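Local coordinates for endo-beta-1,4-glucanase (cellulase B) (Bacillus halodurans, PDB 4V2X), which probably hydrolyses beta-1,4-glucan linkages of plant polysaccharides, using a family 5 glycoside hydrolase module followed by Ig-like and CBM46 modules, at residues M65-G79 and G102-R115. Residues are numbered along the deposited sequence; the frame is centred on the assembly and turned at random.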
ATOM      1  N   MET A  65      17.338  26.193   2.680  1.00 17.01           N
ATOM      2  CA  MET A  65      18.374  25.373   2.039  1.00 16.31           C
ATOM      3  C   MET A  65      18.762  25.838   0.629  1.00 15.98           C
ATOM      4  O   MET A  65      19.812  25.442   0.123  1.00 15.79           O
ATOM      5  CB  MET A  65      17.921  23.915   1.932  1.00 16.29           C
ATOM      6  CG  MET A  65      17.703  23.193   3.246  1.00 16.43           C
ATOM      7  SD  MET A  65      16.898  21.595   3.002  1.00 16.59           S
ATOM      8  CE  MET A  65      18.122  20.746   2.010  1.00 16.36           C
ATOM      9  N   GLN A  66      17.913  26.635  -0.015  1.00 14.78           N
ATOM     10  CA  GLN A  66      18.097  26.985  -1.430  1.00 14.19           C
ATOM     11  C   GLN A  66      19.274  27.948  -1.625  1.00 14.62           C
ATOM     12  O   GLN A  66      19.314  28.965  -0.938  1.00 14.83           O
ATOM     13  CB  GLN A  66      16.822  27.641  -1.951  1.00 14.37           C
ATOM     14  CG  GLN A  66      16.802  27.858  -3.452  1.00 14.54           C
ATOM     15  CD  GLN A  66      16.388  26.606  -4.185  1.00 14.40           C
ATOM     16  OE1 GLN A  66      17.097  25.601  -4.160  1.00 14.76           O
ATOM     17  NE2 GLN A  66      15.230  26.656  -4.835  1.00 14.56           N
ATOM     18  N   PRO A  67      20.232  27.685  -2.524  1.00 14.02           N
ATOM     19  CA  PRO A  67      20.339  26.502  -3.362  1.00 13.46           C
ATOM     20  C   PRO A  67      21.330  25.503  -2.784  1.00 13.88           C
ATOM     21  O   PRO A  67      22.176  25.876  -1.972  1.00 13.72           O
ATOM     22  CB  PRO A  67      20.921  27.074  -4.649  1.00 13.64           C
ATOM     23  CG  PRO A  67      21.849  28.132  -4.156  1.00 13.83           C
ATOM     24  CD  PRO A  67      21.220  28.705  -2.916  1.00 14.37           C
ATOM     25  N   GLY A  68      21.267  24.263  -3.258  1.00 13.06           N
ATOM     26  CA  GLY A  68      22.108  23.191  -2.735  1.00 12.91           C
ATOM     27  C   GLY A  68      23.104  22.615  -3.724  1.00 12.05           C
ATOM     28  O   GLY A  68      22.992  22.814  -4.936  1.00 12.57           O
ATOM     29  N   TRP A  69      24.063  21.868  -3.189  1.00 11.72           N
ATOM     30  CA  TRP A  69      25.139  21.278  -3.972  1.00 12.01           C
ATOM     31  C   TRP A  69      25.474  19.900  -3.405  1.00 11.82           C
ATOM     32  O   TRP A  69      25.508  19.727  -2.182  1.00 12.32           O
ATOM     33  CB  TRP A  69      26.344  22.214  -3.892  1.00 12.32           C
ATOM     34  CG  TRP A  69      27.556  21.813  -4.668  1.00 12.42           C
ATOM     35  CD1 TRP A  69      27.808  22.075  -5.980  1.00 12.04           C
ATOM     36  CD2 TRP A  69      28.708  21.134  -4.166  1.00 12.37           C
ATOM     37  NE1 TRP A  69      29.041  21.590  -6.332  1.00 12.10           N
ATOM     38  CE2 TRP A  69      29.615  21.006  -5.238  1.00 12.42           C
ATOM     39  CE3 TRP A  69      29.068  20.621  -2.912  1.00 13.41           C
ATOM     40  CZ2 TRP A  69      30.851  20.384  -5.098  1.00 13.11           C
ATOM     41  CZ3 TRP A  69      30.299  20.006  -2.774  1.00 13.52           C
ATOM     42  CH2 TRP A  69      31.176  19.888  -3.864  1.00 13.77           C
ATOM     43  N   ASN A  70      25.699  18.927  -4.285  1.00 11.75           N
ATOM     44  CA  ASN A  70      26.116  17.581  -3.883  1.00 11.70           C
ATOM     45  C   ASN A  70      27.625  17.428  -3.934  1.00 12.21           C
ATOM     46  O   ASN A  70      28.254  17.762  -4.937  1.00 13.17           O
ATOM     47  CB  ASN A  70      25.557  16.501  -4.814  1.00 11.26           C
ATOM     48  CG  ASN A  70      24.127  16.122  -4.505  1.00 11.10           C
ATOM     49  OD1 ASN A  70      23.873  15.124  -3.834  1.00 10.67           O
ATOM     50  ND2 ASN A  70      23.181  16.891  -5.033  1.00 10.45           N
ATOM     51  N   LEU A  71      28.186  16.899  -2.856  1.00 12.55           N
ATOM     52  CA  LEU A  71      29.558  16.432  -2.819  1.00 12.83           C
ATOM     53  C   LEU A  71      29.593  15.042  -3.452  1.00 12.54           C
ATOM     54  O   LEU A  71      29.690  14.027  -2.764  1.00 13.25           O
ATOM     55  CB  LEU A  71      30.036  16.388  -1.362  1.00 13.25           C
ATOM     56  CG  LEU A  71      31.481  15.989  -1.104  1.00 13.81           C
ATOM     57  CD1 LEU A  71      32.436  17.042  -1.645  1.00 14.30           C
ATOM     58  CD2 LEU A  71      31.677  15.776   0.385  1.00 14.83           C
ATOM     59  N   GLY A  72      29.487  15.003  -4.777  1.00 12.68           N
ATOM     60  CA  GLY A  72      29.312  13.749  -5.494  1.00 12.32           C
ATOM     61  C   GLY A  72      30.580  12.957  -5.739  1.00 12.29           C
ATOM     62  O   GLY A  72      31.686  13.511  -5.746  1.00 12.29           O
ATOM     63  N   ASN A  73      30.404  11.656  -5.970  1.00 12.25           N
ATOM     64  CA  ASN A  73      31.501  10.728  -6.240  1.00 12.30           C
ATOM     65  C   ASN A  73      32.624  10.869  -5.223  1.00 12.23           C
ATOM     66  O   ASN A  73      33.798  10.861  -5.582  1.00 12.84           O
ATOM     67  CB  ASN A  73      32.053  10.921  -7.664  1.00 13.25           C
ATOM     68  CG  ASN A  73      31.178  10.288  -8.737  1.00 13.51           C
ATOM     69  OD1 ASN A  73      31.614  10.138  -9.888  1.00 16.88           O
ATOM     70  ND2 ASN A  73      29.965   9.918  -8.386  1.00 12.67           N
ATOM     71  N   THR A  74      32.239  11.024  -3.963  1.00 12.38           N
ATOM     72  CA  THR A  74      33.185  11.239  -2.876  1.00 12.92           C
ATOM     73  C   THR A  74      32.939  10.139  -1.831  1.00 13.15           C
ATOM     74  O   THR A  74      33.346   8.993  -2.054  1.00 13.24           O
ATOM     75  CB  THR A  74      33.078  12.687  -2.358  1.00 13.05           C
ATOM     76  OG1 THR A  74      33.229  13.584  -3.472  1.00 13.51           O
ATOM     77  CG2 THR A  74      34.154  12.995  -1.336  1.00 13.45           C
ATOM     78  N   PHE A  75      32.252  10.433  -0.731  1.00 13.20           N
ATOM     79  CA  PHE A  75      31.956   9.378   0.255  1.00 13.43           C
ATOM     80  C   PHE A  75      31.028   8.307  -0.307  1.00 13.34           C
ATOM     81  O   PHE A  75      30.970   7.199   0.219  1.00 13.37           O
ATOM     82  CB  PHE A  75      31.405   9.967   1.547  1.00 14.20           C
ATOM     83  CG  PHE A  75      32.400  10.835   2.272  1.00 14.58           C
ATOM     84  CD1 PHE A  75      33.510  10.277   2.892  1.00 15.91           C
ATOM     85  CD2 PHE A  75      32.226  12.211   2.327  1.00 15.30           C
ATOM     86  CE1 PHE A  75      34.424  11.080   3.557  1.00 16.34           C
ATOM     87  CE2 PHE A  75      33.133  13.012   2.986  1.00 15.89           C
ATOM     88  CZ  PHE A  75      34.233  12.449   3.603  1.00 16.28           C
ATOM     89  N   ASP A  76      30.314   8.655  -1.377  1.00 12.48           N
ATOM     90  CA  ASP A  76      29.491   7.702  -2.107  1.00 13.06           C
ATOM     91  C   ASP A  76      30.282   6.756  -3.003  1.00 12.83           C
ATOM     92  O   ASP A  76      29.746   5.738  -3.433  1.00 12.71           O
ATOM     93  CB  ASP A  76      28.411   8.425  -2.928  1.00 13.41           C
ATOM     94  CG  ASP A  76      28.948   9.607  -3.707  1.00 13.92           C
ATOM     95  OD1 ASP A  76      29.746  10.407  -3.148  1.00 13.78           O
ATOM     96  OD2 ASP A  76      28.544   9.755  -4.879  1.00 13.41           O
ATOM     97  N   ALA A  77      31.548   7.068  -3.287  1.00 13.23           N
ATOM     98  CA  ALA A  77      32.357   6.213  -4.159  1.00 14.16           C
ATOM     99  C   ALA A  77      32.446   4.786  -3.625  1.00 15.34           C
ATOM    100  O   ALA A  77      32.591   4.564  -2.423  1.00 16.12           O
ATOM    101  CB  ALA A  77      33.750   6.800  -4.354  1.00 14.75           C
ATOM    102  N   VAL A  78      32.336   3.824  -4.534  1.00 15.92           N
ATOM    103  CA  VAL A  78      32.422   2.415  -4.186  1.00 18.45           C
ATOM    104  C   VAL A  78      33.891   2.024  -4.249  1.00 20.36           C
ATOM    105  O   VAL A  78      34.492   1.951  -5.322  1.00 21.10           O
ATOM    106  CB  VAL A  78      31.549   1.545  -5.106  1.00 18.83           C
ATOM    107  CG1 VAL A  78      31.571   0.093  -4.647  1.00 19.29           C
ATOM    108  CG2 VAL A  78      30.116   2.068  -5.111  1.00 18.33           C
ATOM    109  N   GLY A  79      34.470   1.811  -3.078  1.00 23.22           N
ATOM    110  CA  GLY A  79      35.902   1.585  -2.956  1.00 24.48           C
ATOM    111  C   GLY A  79      36.304   1.611  -1.501  1.00 25.66           C
ATOM    112  O   GLY A  79      35.454   1.726  -0.613  1.00 27.78           O
ATOM    113  N   GLY A 102      27.629  30.745  -2.849  1.00 17.70           N
ATOM    114  CA  GLY A 102      26.241  31.086  -2.539  1.00 18.44           C
ATOM    115  C   GLY A 102      25.343  29.902  -2.209  1.00 17.84           C
ATOM    116  O   GLY A 102      24.143  30.079  -1.986  1.00 18.76           O
ATOM    117  N   TYR A 103      25.916  28.701  -2.174  1.00 16.85           N
ATOM    118  CA  TYR A 103      25.168  27.515  -1.767  1.00 16.37           C
ATOM    119  C   TYR A 103      24.856  27.567  -0.278  1.00 16.88           C
ATOM    120  O   TYR A 103      25.704  27.954   0.528  1.00 17.03           O
ATOM    121  CB  TYR A 103      25.915  26.230  -2.166  1.00 16.02           C
ATOM    122  CG  TYR A 103      25.895  26.040  -3.667  1.00 15.50           C
ATOM    123  CD1 TYR A 103      24.745  25.597  -4.309  1.00 15.51           C
ATOM    124  CD2 TYR A 103      27.002  26.352  -4.452  1.00 15.52           C
ATOM    125  CE1 TYR A 103      24.703  25.451  -5.682  1.00 16.10           C
ATOM    126  CE2 TYR A 103      26.968  26.213  -5.833  1.00 16.50           C
ATOM    127  CZ  TYR A 103      25.820  25.763  -6.443  1.00 15.37           C
ATOM    128  OH  TYR A 103      25.767  25.624  -7.814  1.00 15.12           O
ATOM    129  N   LYS A 104      23.619  27.214   0.064  1.00 16.63           N
ATOM    130  CA  LYS A 104      23.120  27.266   1.437  1.00 16.87           C
ATOM    131  C   LYS A 104      22.946  25.867   2.036  1.00 16.45           C
ATOM    132  O   LYS A 104      22.696  25.722   3.231  1.00 15.40           O
ATOM    133  CB  LYS A 104      21.784  28.011   1.486  1.00 19.08           C
ATOM    134  CG  LYS A 104      21.838  29.482   1.071  1.00 21.91           C
ATOM    135  CD  LYS A 104      22.670  30.323   2.019  1.00 25.52           C
ATOM    136  CE  LYS A 104      22.617  31.798   1.637  1.00 30.59           C
ATOM    137  NZ  LYS A 104      23.538  32.622   2.475  1.00 34.23           N
ATOM    138  N   SER A 105      23.077  24.841   1.202  1.00 14.99           N
ATOM    139  CA  SER A 105      22.966  23.467   1.663  1.00 14.95           C
ATOM    140  C   SER A 105      23.900  22.565   0.864  1.00 14.50           C
ATOM    141  O   SER A 105      24.232  22.842  -0.296  1.00 13.97           O
ATOM    142  CB  SER A 105      21.525  22.972   1.558  1.00 14.07           C
ATOM    143  OG  SER A 105      21.043  23.064   0.229  1.00 14.16           O
ATOM    144  N   ILE A 106      24.335  21.494   1.516  1.00 14.64           N
ATOM    145  CA  ILE A 106      25.210  20.513   0.897  1.00 14.64           C
ATOM    146  C   ILE A 106      24.672  19.125   1.195  1.00 14.73           C
ATOM    147  O   ILE A 106      24.335  18.818   2.339  1.00 14.69           O
ATOM    148  CB  ILE A 106      26.674  20.654   1.376  1.00 16.44           C
ATOM    149  CG1 ILE A 106      27.573  19.642   0.658  1.00 17.20           C
ATOM    150  CG2 ILE A 106      26.790  20.487   2.887  1.00 17.22           C
ATOM    151  CD1 ILE A 106      29.050  19.843   0.924  1.00 18.10           C
ATOM    152  N   ARG A 107      24.557  18.310   0.153  1.00 12.85           N
ATOM    153  CA  ARG A 107      24.234  16.898   0.311  1.00 12.82           C
ATOM    154  C   ARG A 107      25.543  16.125   0.284  1.00 12.59           C
ATOM    155  O   ARG A 107      26.353  16.293  -0.640  1.00 12.75           O
ATOM    156  CB  ARG A 107      23.304  16.441  -0.820  1.00 12.34           C
ATOM    157  CG  ARG A 107      22.825  15.000  -0.714  1.00 12.95           C
ATOM    158  CD  ARG A 107      21.548  14.843  -1.519  1.00 12.56           C
ATOM    159  NE  ARG A 107      20.986  13.490  -1.602  1.00 12.32           N
ATOM    160  CZ  ARG A 107      21.260  12.596  -2.553  1.00 12.75           C
ATOM    161  NH1 ARG A 107      22.168  12.850  -3.493  1.00 12.88           N
ATOM    162  NH2 ARG A 107      20.635  11.422  -2.553  1.00 12.73           N
ATOM    163  N   ILE A 108      25.750  15.303   1.314  1.00 13.04           N
ATOM    164  CA  ILE A 108      26.925  14.462   1.447  1.00 13.14           C
ATOM    165  C   ILE A 108      26.470  13.008   1.321  1.00 13.02           C
ATOM    166  O   ILE A 108      26.170  12.344   2.329  1.00 13.59           O
ATOM    167  CB  ILE A 108      27.655  14.709   2.790  1.00 13.31           C
ATOM    168  CG1 ILE A 108      28.038  16.193   2.910  1.00 14.41           C
ATOM    169  CG2 ILE A 108      28.900  13.827   2.895  1.00 14.08           C
ATOM    170  CD1 ILE A 108      28.495  16.611   4.295  1.00 15.53           C
ATOM    171  N   PRO A 109      26.378  12.511   0.075  1.00 12.28           N
ATOM    172  CA  PRO A 109      25.976  11.122  -0.085  1.00 12.43           C
ATOM    173  C   PRO A 109      27.076  10.201   0.440  1.00 12.27           C
ATOM    174  O   PRO A 109      28.255  10.496   0.267  1.00 12.28           O
ATOM    175  CB  PRO A 109      25.796  10.978  -1.602  1.00 12.33           C
ATOM    176  CG  PRO A 109      26.676  12.016  -2.191  1.00 13.12           C
ATOM    177  CD  PRO A 109      26.651  13.161  -1.221  1.00 13.15           C
ATOM    178  N   VAL A 110      26.694   9.125   1.114  1.00 12.10           N
ATOM    179  CA  VAL A 110      27.674   8.197   1.674  1.00 12.66           C
ATOM    180  C   VAL A 110      27.273   6.773   1.344  1.00 12.51           C
ATOM    181  O   VAL A 110      26.136   6.361   1.596  1.00 13.55           O
ATOM    182  CB  VAL A 110      27.800   8.327   3.206  1.00 13.22           C
ATOM    183  CG1 VAL A 110      28.896   7.403   3.722  1.00 13.82           C
ATOM    184  CG2 VAL A 110      28.079   9.772   3.599  1.00 13.71           C
ATOM    185  N   THR A 111      28.215   6.026   0.789  1.00 12.81           N
ATOM    186  CA  THR A 111      28.047   4.599   0.609  1.00 13.10           C
ATOM    187  C   THR A 111      28.765   3.919   1.770  1.00 13.65           C
ATOM    188  O   THR A 111      29.958   4.112   1.960  1.00 14.92           O
ATOM    189  CB  THR A 111      28.618   4.147  -0.732  1.00 13.33           C
ATOM    190  OG1 THR A 111      27.854   4.748  -1.788  1.00 12.89           O
ATOM    191  CG2 THR A 111      28.556   2.641  -0.863  1.00 13.27           C
ATOM    192  N   TRP A 112      28.023   3.139   2.550  1.00 13.93           N
ATOM    193  CA  TRP A 112      28.562   2.528   3.766  1.00 14.37           C
ATOM    194  C   TRP A 112      29.145   1.143   3.517  1.00 14.82           C
ATOM    195  O   TRP A 112      30.114   0.765   4.160  1.00 15.03           O
ATOM    196  CB  TRP A 112      27.493   2.525   4.856  1.00 14.80           C
ATOM    197  CG  TRP A 112      27.005   3.911   5.132  1.00 14.30           C
ATOM    198  CD1 TRP A 112      25.902   4.510   4.597  1.00 14.05           C
ATOM    199  CD2 TRP A 112      27.631   4.892   5.961  1.00 14.33           C
ATOM    200  NE1 TRP A 112      25.792   5.801   5.051  1.00 14.21           N
ATOM    201  CE2 TRP A 112      26.839   6.060   5.898  1.00 13.75           C
ATOM    202  CE3 TRP A 112      28.792   4.903   6.747  1.00 14.87           C
ATOM    203  CZ2 TRP A 112      27.163   7.218   6.596  1.00 14.13           C
ATOM    204  CZ3 TRP A 112      29.105   6.048   7.439  1.00 14.60           C
ATOM    205  CH2 TRP A 112      28.297   7.196   7.359  1.00 14.10           C
ATOM    206  N   GLU A 113      28.564   0.400   2.575  1.00 15.45           N
ATOM    207  CA  GLU A 113      29.168  -0.843   2.100  1.00 17.70           C
ATOM    208  C   GLU A 113      30.661  -0.621   1.816  1.00 18.67           C
ATOM    209  O   GLU A 113      31.039   0.402   1.239  1.00 19.78           O
ATOM    210  CB  GLU A 113      28.453  -1.330   0.836  1.00 19.40           C
ATOM    211  CG  GLU A 113      28.841  -2.736   0.398  1.00 21.68           C
ATOM    212  CD  GLU A 113      28.038  -3.837   1.081  1.00 24.11           C
ATOM    213  OE1 GLU A 113      27.577  -3.667   2.220  1.00 24.37           O
ATOM    214  OE2 GLU A 113      27.863  -4.902   0.463  1.00 31.69           O
ATOM    215  N   ASN A 114      31.492  -1.582   2.233  1.00 20.79           N
ATOM    216  CA  ASN A 114      32.973  -1.519   2.143  1.00 20.96           C
ATOM    217  C   ASN A 114      33.633  -0.754   3.292  1.00 20.66           C
ATOM    218  O   ASN A 114      34.857  -0.758   3.398  1.00 22.14           O
ATOM    219  CB  ASN A 114      33.493  -0.947   0.808  1.00 22.07           C
ATOM    220  CG  ASN A 114      33.002  -1.717  -0.404  1.00 24.48           C
ATOM    221  OD1 ASN A 114      32.514  -1.129  -1.374  1.00 26.99           O
ATOM    222  ND2 ASN A 114      33.132  -3.035  -0.360  1.00 25.54           N
ATOM    223  N   ARG A 115      32.841  -0.089   4.132  1.00 18.45           N
ATOM    224  CA  ARG A 115      33.361   0.587   5.319  1.00 18.64           C
ATOM    225  C   ARG A 115      32.612   0.145   6.578  1.00 18.81           C
ATOM    226  O   ARG A 115      32.515   0.900   7.547  1.00 18.24           O
ATOM    227  CB  ARG A 115      33.270   2.108   5.146  1.00 17.89           C
ATOM    228  CG  ARG A 115      34.042   2.630   3.949  1.00 17.68           C
ATOM    229  CD  ARG A 115      33.142   2.938   2.765  1.00 17.87           C
ATOM    230  NE  ARG A 115      33.933   3.396   1.624  1.00 16.71           N
ATOM    231  CZ  ARG A 115      33.514   4.241   0.679  1.00 17.09           C
ATOM    232  NH1 ARG A 115      32.291   4.765   0.703  1.00 15.71           N
ATOM    233  NH2 ARG A 115      34.347   4.579  -0.301  1.00 18.79           N
TER
HETATM  234  O   HOH W   1      30.115  12.477  -0.421  1.00 12.41           O
HETATM  235  O   HOH W   2      32.000   1.855  -0.910  1.00 16.26           O
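Strands 68-70 and 105-108, joined through helix 92-100 in a beta-alpha-beta unit, are parallel neighbours in the (beta/alpha)8 (TIM) barrel of the family 5 glycoside hydrolase module. Trp69 O accepts Arg107 N at 2.9 Å, and Leu71 N reaches Arg107 O. Ser105 OG, set between its own backbone N and carbonyl carbon (chi1 58°), donates to Met65 O at 2.7 Å. On one side of the sheet, Ile106 CD1 meets the edge of the Trp69 ring, while Trp69 CB lies over a face of the Tyr103 ring. On the other, Arg107 NH1 gives Asn70 OD1 a 2.9 Å bond within the guanidinium plane, although the amide is turned 74° from it. Beyond the strands, Thr111 donates from N to Phe75 O and from OG1 to Asp76 O. Asp76 OD1 takes Thr74 N at 2.7 Å and OD2 takes Asn73 N, while its CG packs on Pro109 CG; an alanine here would probably leave both amides without their acceptor. Glu193 and Glu319 form salt bridges with Arg107, and Asn70 adds to a polar network that probably restrains the guanidinium. Glu319 ends strand 315-320 where family 5 enzymes carry their nucleophile, consistent with Arg107 lying beside the active site.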